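Local structure of protein spaetzle C-106 (Drosophila melanogaster, 4LXR) at residues Glu6-Cys10 with Pro53-Ala57; Ile42-Cys47 with Ile95-Cys99. The protein acts, as a disulfide-linked homodimer, as the extracellular ligand that activates the Toll receptor in dorsal-ventral patterning of the embryo and in antifungal defence. All blocks are in the same frame, centred on the assembly; numbering follows the deposited sequence.

Contact 1 (Glu6-Cys10 with Pro53-Ala57)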
# COMPACT_ATOMS: atom_id res chain seq x y z
N GLU C 6 -27.78 -7.38 7.71
CA GLU C 6 -26.64 -6.83 6.99
C GLU C 6 -26.98 -6.75 5.52
O GLU C 6 -27.52 -7.69 4.96
CB GLU C 6 -25.41 -7.72 7.18
CG GLU C 6 -24.92 -7.79 8.59
CD GLU C 6 -23.60 -8.54 8.69
OE1 GLU C 6 -23.35 -9.40 7.82
OE2 GLU C 6 -22.82 -8.25 9.62
N ARG C 7 -26.67 -5.63 4.90
CA ARG C 7 -26.91 -5.51 3.48
C ARG C 7 -25.55 -5.47 2.78
O ARG C 7 -24.59 -4.94 3.31
CB ARG C 7 -27.70 -4.24 3.18
CG ARG C 7 -29.02 -4.14 3.92
CD ARG C 7 -29.99 -5.28 3.56
NE ARG C 7 -30.51 -5.18 2.20
CZ ARG C 7 -31.52 -4.39 1.84
NH1 ARG C 7 -31.94 -4.36 0.59
NH2 ARG C 7 -32.11 -3.60 2.74
N PHE C 8 -25.49 -6.02 1.58
CA PHE C 8 -24.29 -5.98 0.79
C PHE C 8 -24.54 -5.29 -0.54
O PHE C 8 -25.67 -5.30 -1.04
CB PHE C 8 -23.78 -7.40 0.58
CG PHE C 8 -23.35 -8.06 1.84
CD1 PHE C 8 -22.12 -7.75 2.41
CD2 PHE C 8 -24.18 -8.96 2.49
CE1 PHE C 8 -21.72 -8.35 3.59
CE2 PHE C 8 -23.79 -9.56 3.67
CZ PHE C 8 -22.56 -9.26 4.22
N LEU C 9 -23.50 -4.71 -1.11
CA LEU C 9 -23.61 -3.97 -2.36
C LEU C 9 -23.93 -4.86 -3.55
O LEU C 9 -24.49 -4.40 -4.56
CB LEU C 9 -22.34 -3.17 -2.64
CG LEU C 9 -22.34 -1.84 -1.88
CD1 LEU C 9 -22.18 -2.05 -0.39
CD2 LEU C 9 -21.27 -0.92 -2.41
N CYS C 10 -23.61 -6.14 -3.43
CA CYS C 10 -23.85 -7.06 -4.52
C CYS C 10 -24.65 -8.28 -4.10
O CYS C 10 -24.43 -8.84 -3.03
CB CYS C 10 -22.53 -7.49 -5.15
SG CYS C 10 -21.63 -6.11 -5.89
N PRO C 53 -24.76 -3.34 -11.86
CA PRO C 53 -24.37 -2.19 -11.03
C PRO C 53 -24.61 -2.52 -9.56
O PRO C 53 -25.49 -3.32 -9.25
CB PRO C 53 -25.31 -1.08 -11.51
CG PRO C 53 -26.46 -1.79 -12.16
CD PRO C 53 -25.87 -3.02 -12.78
N CYS C 54 -23.82 -1.92 -8.68
CA CYS C 54 -23.94 -2.21 -7.25
C CYS C 54 -25.16 -1.49 -6.65
O CYS C 54 -25.60 -0.46 -7.16
CB CYS C 54 -22.66 -1.80 -6.51
SG CYS C 54 -21.08 -2.34 -7.28
N ASP C 55 -25.70 -2.04 -5.56
CA ASP C 55 -26.81 -1.41 -4.86
C ASP C 55 -26.18 -0.40 -3.89
O ASP C 55 -24.97 -0.42 -3.68
CB ASP C 55 -27.61 -2.47 -4.10
CG ASP C 55 -29.03 -2.01 -3.73
OD1 ASP C 55 -29.35 -0.79 -3.85
OD2 ASP C 55 -29.81 -2.87 -3.29
N PHE C 56 -26.99 0.50 -3.32
CA PHE C 56 -26.50 1.48 -2.34
C PHE C 56 -25.31 2.29 -2.85
O PHE C 56 -24.47 2.74 -2.08
CB PHE C 56 -26.15 0.79 -1.02
CG PHE C 56 -27.24 -0.13 -0.53
CD1 PHE C 56 -28.45 0.39 -0.10
CD2 PHE C 56 -27.06 -1.50 -0.56
CE1 PHE C 56 -29.47 -0.44 0.31
CE2 PHE C 56 -28.07 -2.34 -0.14
CZ PHE C 56 -29.28 -1.81 0.30
N ALA C 57 -25.26 2.49 -4.16
CA ALA C 57 -24.08 3.10 -4.77
C ALA C 57 -24.44 4.35 -5.57
O ALA C 57 -23.79 4.64 -6.57
CB ALA C 57 -23.35 2.09 -5.64
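Leu9 O takes the backbone N-H of Asp55 at 2.8 Å, in a nearly straight bond (174° at the hydrogen) that lies in the carbonyl plane on a lone pair. The same oxygen also has Cys54 CA at 3.5 Å, a CA-H...O contact that is clearly bent. Beside this bond the Leu9 side chain packs on the 53-57 loop, its CG 3.5 Å from Asp55 O and its CB against Cys54 CB. Nearer strand 5-7, Phe56 drives its ring edge into Arg7: Phe56 CZ stands 3.7 Å above the centre of the guanidinium, and the two planes are 86° apart. Bends at chi2 and chi3 fold the arginine chain back so that the guanidinium lies at the ring edge; closer to the backbone, Arg7 CB is 3.8 Å from Phe56 CE2. Since the ring presents its edge and not its face, this is no cation-pi stack; the charge is met instead by Glu153 of the Toll chain, which pairs with Arg7 NH2. In this cystine-knot ligand the two segments run into the disulfide-rich centre, Cys54 bonding to Cys101 and Cys10 to Cys68, and the two sulfurs Cys10 SG and Cys54 SG lie 4.1 Å apart without a bond between them. Asp55 turns its carboxylate back over one face of the Phe56 ring, and Asp55 OD1 accepts the Phe56 N-H at 2.7 Å, from the anti side and 33° out of the carboxylate plane. That oxygen also forms a salt bridge with Arg155 of the Toll chain.

Contact 2 (Ile42-Cys47 with Ile95-Cys99)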
# COMPACT_ATOMS: atom_id res chain seq x y z
N ILE C 42 -17.71 -28.59 -1.23
CA ILE C 42 -17.09 -27.27 -1.39
C ILE C 42 -18.16 -26.18 -1.56
O ILE C 42 -19.04 -26.30 -2.41
CB ILE C 42 -16.14 -27.25 -2.61
CG1 ILE C 42 -15.80 -25.82 -3.03
CG2 ILE C 42 -16.77 -28.02 -3.77
CD1 ILE C 42 -14.89 -25.08 -2.07
N GLN C 43 -18.09 -25.13 -0.74
CA GLN C 43 -19.04 -24.05 -0.88
C GLN C 43 -18.47 -22.87 -1.66
O GLN C 43 -17.30 -22.51 -1.53
CB GLN C 43 -19.62 -23.61 0.47
CG GLN C 43 -18.75 -22.68 1.28
CD GLN C 43 -19.50 -22.10 2.46
OE1 GLN C 43 -20.73 -21.99 2.45
NE2 GLN C 43 -18.76 -21.74 3.51
N ILE C 44 -19.32 -22.28 -2.49
CA ILE C 44 -18.91 -21.21 -3.37
C ILE C 44 -19.85 -20.03 -3.23
O ILE C 44 -20.98 -20.19 -2.77
CB ILE C 44 -18.90 -21.68 -4.84
CG1 ILE C 44 -20.33 -21.93 -5.32
CG2 ILE C 44 -18.06 -22.92 -4.98
CD1 ILE C 44 -20.41 -22.46 -6.74
N GLU C 45 -19.38 -18.85 -3.61
CA GLU C 45 -20.26 -17.69 -3.71
C GLU C 45 -20.14 -17.08 -5.09
O GLU C 45 -19.04 -16.74 -5.53
CB GLU C 45 -19.92 -16.65 -2.64
CG GLU C 45 -20.87 -15.45 -2.64
CD GLU C 45 -20.66 -14.54 -1.45
OE1 GLU C 45 -20.37 -13.33 -1.66
OE2 GLU C 45 -20.77 -15.04 -0.32
N GLU C 46 -21.27 -16.95 -5.78
CA GLU C 46 -21.29 -16.39 -7.13
C GLU C 46 -22.16 -15.16 -7.20
O GLU C 46 -23.19 -15.10 -6.54
CB GLU C 46 -21.85 -17.41 -8.13
CG GLU C 46 -20.91 -18.54 -8.48
CD GLU C 46 -21.50 -19.45 -9.53
OE1 GLU C 46 -22.67 -19.85 -9.39
OE2 GLU C 46 -20.78 -19.76 -10.51
N CYS C 47 -21.75 -14.18 -8.00
CA CYS C 47 -22.57 -13.01 -8.25
C CYS C 47 -23.91 -13.46 -8.86
O CYS C 47 -23.93 -14.31 -9.74
CB CYS C 47 -21.87 -12.02 -9.18
SG CYS C 47 -20.33 -11.28 -8.52
N ILE C 95 -12.05 -21.15 -7.61
CA ILE C 95 -13.35 -21.31 -6.97
C ILE C 95 -13.97 -19.93 -6.73
O ILE C 95 -13.36 -19.09 -6.09
CB ILE C 95 -13.20 -22.02 -5.60
CG1 ILE C 95 -12.58 -23.41 -5.77
CG2 ILE C 95 -14.54 -22.14 -4.90
CD1 ILE C 95 -13.46 -24.40 -6.49
N PRO C 96 -15.18 -19.69 -7.27
CA PRO C 96 -15.88 -18.43 -6.97
C PRO C 96 -16.02 -18.30 -5.46
O PRO C 96 -16.55 -19.23 -4.84
CB PRO C 96 -17.25 -18.62 -7.63
CG PRO C 96 -17.02 -19.64 -8.69
CD PRO C 96 -15.97 -20.57 -8.15
N SER C 97 -15.53 -17.21 -4.88
CA SER C 97 -15.41 -17.12 -3.43
C SER C 97 -16.23 -16.00 -2.81
O SER C 97 -16.55 -16.06 -1.62
CB SER C 97 -13.94 -17.00 -3.02
OG SER C 97 -13.32 -15.91 -3.69
N CYS C 98 -16.54 -14.98 -3.61
CA CYS C 98 -17.47 -13.91 -3.22
C CYS C 98 -17.69 -12.92 -4.36
O CYS C 98 -16.98 -12.93 -5.36
CB CYS C 98 -17.00 -13.17 -1.96
SG CYS C 98 -15.53 -12.17 -2.15
N CYS C 99 -18.68 -12.05 -4.16
CA CYS C 99 -19.06 -11.03 -5.13
C CYS C 99 -18.87 -9.67 -4.49
O CYS C 99 -19.40 -9.40 -3.41
CB CYS C 99 -20.54 -11.21 -5.51
SG CYS C 99 -21.10 -10.24 -6.93
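With CG anti to the backbone N (chi1 -176°) and the chain extended beyond it, Glu45 lies across the backbone of Cys98, while Cys99, its SG likewise anti to N (chi1 -169°), swings its sulfur onto Cys47. The result is a disulfide, Cys47 SG to Cys99 SG 2.1 Å. Glu45 OE1 accepts the Cys99 N-H in a long bond of 3.3 Å, on the anti side of the carboxylate and somewhat out of its plane. Both carboxylate oxygens have charged partners as well: OE1 pairs with Lys100 of the second subunit, OE2 with Arg14. Glu45 N donates to Pro96 O at 3.1 Å from well above the carbonyl plane, consistent with strands whose directions diverge by 56° and that form no regular ladder here. Beyond that bond Ile44 CG2 meets Ile95 CG2 at 3.6 Å, the two side chains crossing at about a right angle, and Glu46 CG lies alongside the Pro96 ring, 3.8 Å from Pro96 CB. Neighbouring Cys98 turns its sulfur to Cys98 of the second subunit, the interchain disulfide. Cys47-Cys99 and Cys54-Cys101, with the backbone between them, close a ring that Cys10-Cys68 probably threads, as in the cystine-knot growth factors.

Overall arrangement
The centres of the two contacts lie about 17 Å apart, on opposite sides of the chain's centre, yet the contacts touch where Cys10 CB packs 3.6 Å from Cys99 SG. Along the chain their segments alternate: 6-10, 42-47, 53-57, then 95-99. Contact 1 joins strand 5-7 and the residues that follow it to the loop between strands 43-47 and 67-73; contact 2 crosses from the sheet of 12-16 and 43-47 to that of 67-73 and 95-102. Strand 95-102 serves both, since it carries Cys99 and also Cys101, the partner of Cys54. Both contacts reach the second subunit, and Arg7 and Asp55 also pair with charged residues of Toll, so contact 1 lies at both the dimer and the receptor interface, contact 2 mainly at the dimer interface.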